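Local coordinates for oxetanocin-like protein (Pyrococcus furiosus, PDB 1XX7), which probably hydrolyses 2'-deoxyribonucleoside 5'-monophosphates to the nucleoside and phosphate, as a metal-dependent homodimeric phosphatase of the HD-domain family, at residues L15-M25 with D76-P86. Numbering follows the deposited sequence.
Sequences LAGKLKRIPRM and DLGEAIITDLP. With NI (nickel (II) ion), chain G.
Met25 N donates to Asp84 OD2 at 3.2 Å, the one direct hydrogen bond between residues 15-25 and 76-86, near the metal centre of an all-helical HD-domain fold. The bond is bent, 148° at the hydrogen, and meets OD2 on its anti side, tilted out of the carboxylate plane. The extended first torsion of Asp84 (chi1 -178°) carries its carboxylate to the first N-H of helix 25-30, which follows the N-cap residue Arg24. The Arg24 guanidinium lies nearly parallel to this carboxylate, yet NH2 stays 4.1 Å from OD2 and points no N-H at it, so the pair is at most a charge attraction; the salt bridge of Arg24 is made by NE to Glu36. Replacing Asp84 by an alanine is likely to leave Met25 N without its acceptor and Arg24 with less nearby negative charge. A water adds a second link here, donating to Pro23 O and accepting from Asp84 N.

Toward helix 10-18 the contact turns apolar, centred on Ala80. Its CB sits 3.7 Å from Leu15 CG, while Leu19 CD2 approaches from another side, 3.5 Å from Ala80 N. The other Leu19 branch, CD1, meets Leu77 CD1, the two side chains crossing at about a right angle. Ile22 CD1 rests near the carbonyl oxygens of Glu79 and Ala80. Beyond this packing, helix 95-106 contacts Leu15 and Ile81, and Phe47 of a third subunit packs on Ala16 and Leu77.

Asp76 OD2 binds nickel at 2.1 Å, with His41, His75 and Asp132 completing the protein ligands. A second water accepts from Arg24 NH2 and donates both to this same OD2 and to Glu79 OE1, the water oxygen lying 2.7 Å from both Asp76 OD2 and Glu79 OE1.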
loop_
_atom_site.group_PDB
_atom_site.type_symbol
_atom_site.label_atom_id
_atom_site.label_comp_id
_atom_site.label_asym_id
_atom_site.label_seq_id
_atom_site.Cartn_x
_atom_site.Cartn_y
_atom_site.Cartn_z
ATOM N N LEU A 15 11.760 18.693 8.143
ATOM C CA LEU A 15 10.466 19.281 7.823
ATOM C C LEU A 15 10.003 19.002 6.392
ATOM O O LEU A 15 8.904 18.544 6.202
ATOM C CB LEU A 15 10.480 20.777 8.067
ATOM C CG LEU A 15 9.057 21.353 8.073
ATOM C CD1 LEU A 15 8.377 21.009 9.414
ATOM C CD2 LEU A 15 9.068 22.784 7.873
ATOM N N ALA A 16 10.824 19.336 5.393
ATOM C CA ALA A 16 10.544 18.979 4.002
ATOM C C ALA A 16 10.342 17.460 3.760
ATOM O O ALA A 16 9.584 17.054 2.878
ATOM C CB ALA A 16 11.698 19.513 3.055
ATOM N N GLY A 17 11.064 16.630 4.491
ATOM C CA GLY A 17 10.837 15.189 4.453
ATOM C C GLY A 17 9.418 14.771 4.846
ATOM O O GLY A 17 8.916 13.780 4.372
ATOM N N LYS A 18 8.771 15.536 5.703
ATOM C CA LYS A 18 7.370 15.299 6.037
ATOM C C LYS A 18 6.417 15.303 4.811
ATOM O O LYS A 18 5.464 14.492 4.730
ATOM C CB LYS A 18 6.927 16.292 7.078
ATOM C CG LYS A 18 7.465 16.056 8.451
ATOM C CD LYS A 18 6.854 17.145 9.373
ATOM C CE LYS A 18 7.294 17.139 10.849
ATOM N NZ LYS A 18 7.830 15.824 11.182
ATOM N N LEU A 19 6.735 16.155 3.834
ATOM C CA LEU A 19 6.004 16.187 2.570
ATOM C C LEU A 19 6.117 14.939 1.773
ATOM O O LEU A 19 5.290 14.731 0.892
ATOM C CB LEU A 19 6.449 17.348 1.675
ATOM C CG LEU A 19 6.288 18.773 2.190
ATOM C CD1 LEU A 19 6.465 19.765 1.014
ATOM C CD2 LEU A 19 4.991 18.975 2.849
ATOM N N LYS A 20 7.137 14.096 2.050
ATOM C CA LYS A 20 7.244 12.816 1.342
ATOM C C LYS A 20 6.169 11.838 1.787
ATOM O O LYS A 20 5.843 10.906 1.068
ATOM C CB LYS A 20 8.601 12.155 1.503
ATOM C CG LYS A 20 9.773 12.961 0.921
ATOM C CD LYS A 20 11.048 12.140 1.054
ATOM C CE LYS A 20 12.344 12.916 0.763
ATOM N NZ LYS A 20 13.503 11.934 0.648
ATOM N N ARG A 21 5.651 12.051 2.969
ATOM C CA ARG A 21 4.731 11.118 3.611
ATOM C C ARG A 21 3.300 11.643 3.696
ATOM O O ARG A 21 2.389 10.848 3.711
ATOM C CB ARG A 21 5.244 10.780 4.993
ATOM C CG ARG A 21 6.607 10.212 4.881
ATOM C CD ARG A 21 7.063 9.614 6.132
ATOM N NE ARG A 21 7.168 10.566 7.214
ATOM C CZ ARG A 21 8.201 11.366 7.443
ATOM N NH1 ARG A 21 9.233 11.431 6.621
ATOM N NH2 ARG A 21 8.176 12.160 8.500
ATOM N N ILE A 22 3.135 12.965 3.733
ATOM C CA ILE A 22 1.817 13.590 3.819
ATOM C C ILE A 22 1.055 13.422 2.482
ATOM O O ILE A 22 1.572 13.766 1.419
ATOM C CB ILE A 22 1.954 15.090 4.300
ATOM C CG1 ILE A 22 2.367 15.103 5.774
ATOM C CG2 ILE A 22 0.644 15.859 4.151
ATOM C CD1 ILE A 22 2.987 16.437 6.272
ATOM N N PRO A 23 -0.126 12.768 2.520
ATOM C CA PRO A 23 -0.871 12.583 1.274
ATOM C C PRO A 23 -1.618 13.850 0.781
ATOM O O PRO A 23 -1.992 14.769 1.536
ATOM C CB PRO A 23 -1.847 11.417 1.583
ATOM C CG PRO A 23 -1.949 11.372 3.020
ATOM C CD PRO A 23 -0.809 12.118 3.666
ATOM N N ARG A 24 -1.726 13.905 -0.521
ATOM C CA ARG A 24 -2.637 14.792 -1.162
ATOM C C ARG A 24 -4.092 14.248 -0.874
ATOM O O ARG A 24 -4.534 13.212 -1.460
ATOM C CB ARG A 24 -2.273 14.807 -2.644
ATOM C CG ARG A 24 -0.930 15.478 -2.896
ATOM C CD ARG A 24 -1.107 16.996 -3.100
ATOM N NE ARG A 24 -1.732 17.263 -4.407
ATOM C CZ ARG A 24 -2.310 18.421 -4.784
ATOM N NH1 ARG A 24 -2.835 18.535 -6.000
ATOM N NH2 ARG A 24 -2.382 19.453 -3.950
ATOM N N MET A 25 -4.792 14.946 0.027
ATOM C CA MET A 25 -6.023 14.433 0.676
ATOM C C MET A 25 -7.229 14.334 -0.246
ATOM O O MET A 25 -8.016 13.405 -0.124
ATOM C CB MET A 25 -6.386 15.258 1.929
ATOM C CG MET A 25 -5.526 14.931 3.144
ATOM S SD MET A 25 -5.745 13.254 3.896
ATOM C CE MET A 25 -7.417 12.974 3.617
ATOM N N ASP A 76 3.888 24.687 -0.965
ATOM C CA ASP A 76 3.073 23.808 -0.126
ATOM C C ASP A 76 3.863 23.288 1.076
ATOM O O ASP A 76 3.396 22.392 1.772
ATOM C CB ASP A 76 2.540 22.639 -0.943
ATOM C CG ASP A 76 1.330 23.013 -1.776
ATOM O OD1 ASP A 76 0.793 24.107 -1.596
ATOM O OD2 ASP A 76 0.892 22.208 -2.621
ATOM N N LEU A 77 5.016 23.902 1.363
ATOM C CA LEU A 77 5.858 23.460 2.457
ATOM C C LEU A 77 5.224 23.663 3.855
ATOM O O LEU A 77 5.513 22.904 4.790
ATOM C CB LEU A 77 7.185 24.187 2.379
ATOM C CG LEU A 77 8.343 23.718 3.246
ATOM C CD1 LEU A 77 8.528 22.153 3.266
ATOM C CD2 LEU A 77 9.595 24.428 2.723
ATOM N N GLY A 78 4.350 24.671 3.975
ATOM C CA GLY A 78 3.547 24.863 5.176
ATOM C C GLY A 78 2.620 23.686 5.512
ATOM O O GLY A 78 2.185 23.538 6.668
ATOM N N GLU A 79 2.347 22.848 4.508
ATOM C CA GLU A 79 1.562 21.636 4.698
ATOM C C GLU A 79 2.315 20.551 5.469
ATOM O O GLU A 79 1.693 19.650 6.006
ATOM C CB GLU A 79 1.032 21.111 3.347
ATOM C CG GLU A 79 0.188 22.162 2.661
ATOM C CD GLU A 79 -0.576 21.699 1.435
ATOM O OE1 GLU A 79 -0.263 20.644 0.821
ATOM O OE2 GLU A 79 -1.488 22.448 1.062
ATOM N N ALA A 80 3.647 20.661 5.548
ATOM C CA ALA A 80 4.442 19.829 6.426
ATOM C C ALA A 80 3.963 19.921 7.859
ATOM O O ALA A 80 4.021 18.951 8.589
ATOM C CB ALA A 80 5.947 20.198 6.338
ATOM N N ILE A 81 3.470 21.085 8.232
ATOM C CA ILE A 81 2.906 21.371 9.568
ATOM C C ILE A 81 1.368 21.244 9.632
ATOM O O ILE A 81 0.815 20.635 10.540
ATOM C CB ILE A 81 3.395 22.802 9.980
ATOM C CG1 ILE A 81 4.921 22.854 9.763
ATOM C CG2 ILE A 81 2.996 23.151 11.388
ATOM C CD1 ILE A 81 5.648 23.877 10.507
ATOM N N ILE A 82 0.696 21.792 8.628
ATOM C CA ILE A 82 -0.771 21.941 8.605
ATOM C C ILE A 82 -1.488 20.730 7.975
ATOM O O ILE A 82 -2.679 20.528 8.224
ATOM C CB ILE A 82 -1.155 23.225 7.814
ATOM C CG1 ILE A 82 -0.619 24.496 8.507
ATOM C CG2 ILE A 82 -2.683 23.320 7.538
ATOM C CD1 ILE A 82 -0.952 24.606 10.001
ATOM N N THR A 83 -0.737 19.922 7.206
ATOM C CA THR A 83 -1.274 18.896 6.276
ATOM C C THR A 83 -1.989 19.557 5.102
ATOM O O THR A 83 -2.166 20.764 5.075
ATOM C CB THR A 83 -2.230 17.838 6.924
ATOM O OG1 THR A 83 -3.514 18.434 7.222
ATOM C CG2 THR A 83 -1.603 17.272 8.183
ATOM N N ASP A 84 -2.355 18.732 4.123
ATOM C CA ASP A 84 -3.030 19.180 2.947
ATOM C C ASP A 84 -4.554 19.162 3.246
ATOM O O ASP A 84 -5.216 18.167 3.056
ATOM C CB ASP A 84 -2.679 18.246 1.778
ATOM C CG ASP A 84 -3.306 18.676 0.482
ATOM O OD1 ASP A 84 -3.611 19.875 0.335
ATOM O OD2 ASP A 84 -3.535 17.817 -0.383
ATOM N N LEU A 85 -5.095 20.272 3.711
ATOM C CA LEU A 85 -6.507 20.332 4.037
ATOM C C LEU A 85 -7.364 20.234 2.762
ATOM O O LEU A 85 -7.155 20.983 1.790
ATOM C CB LEU A 85 -6.831 21.584 4.855
ATOM C CG LEU A 85 -6.068 21.636 6.181
ATOM C CD1 LEU A 85 -6.362 22.933 6.937
ATOM C CD2 LEU A 85 -6.375 20.439 7.046
ATOM N N PRO A 86 -8.284 19.250 2.737
ATOM C CA PRO A 86 -9.167 19.116 1.576
ATOM C C PRO A 86 -10.197 20.233 1.541
ATOM O O PRO A 86 -10.335 20.998 2.525
ATOM C CB PRO A 86 -9.826 17.733 1.786
ATOM C CG PRO A 86 -9.737 17.474 3.286
ATOM C CD PRO A 86 -8.551 18.228 3.781
HETATM NI NI NI G . 0.304 22.794 -4.596
HETATM O O HOH W 1 -2.411 15.690 4.154
HETATM O O HOH W 2 -0.688 20.233 -1.812
#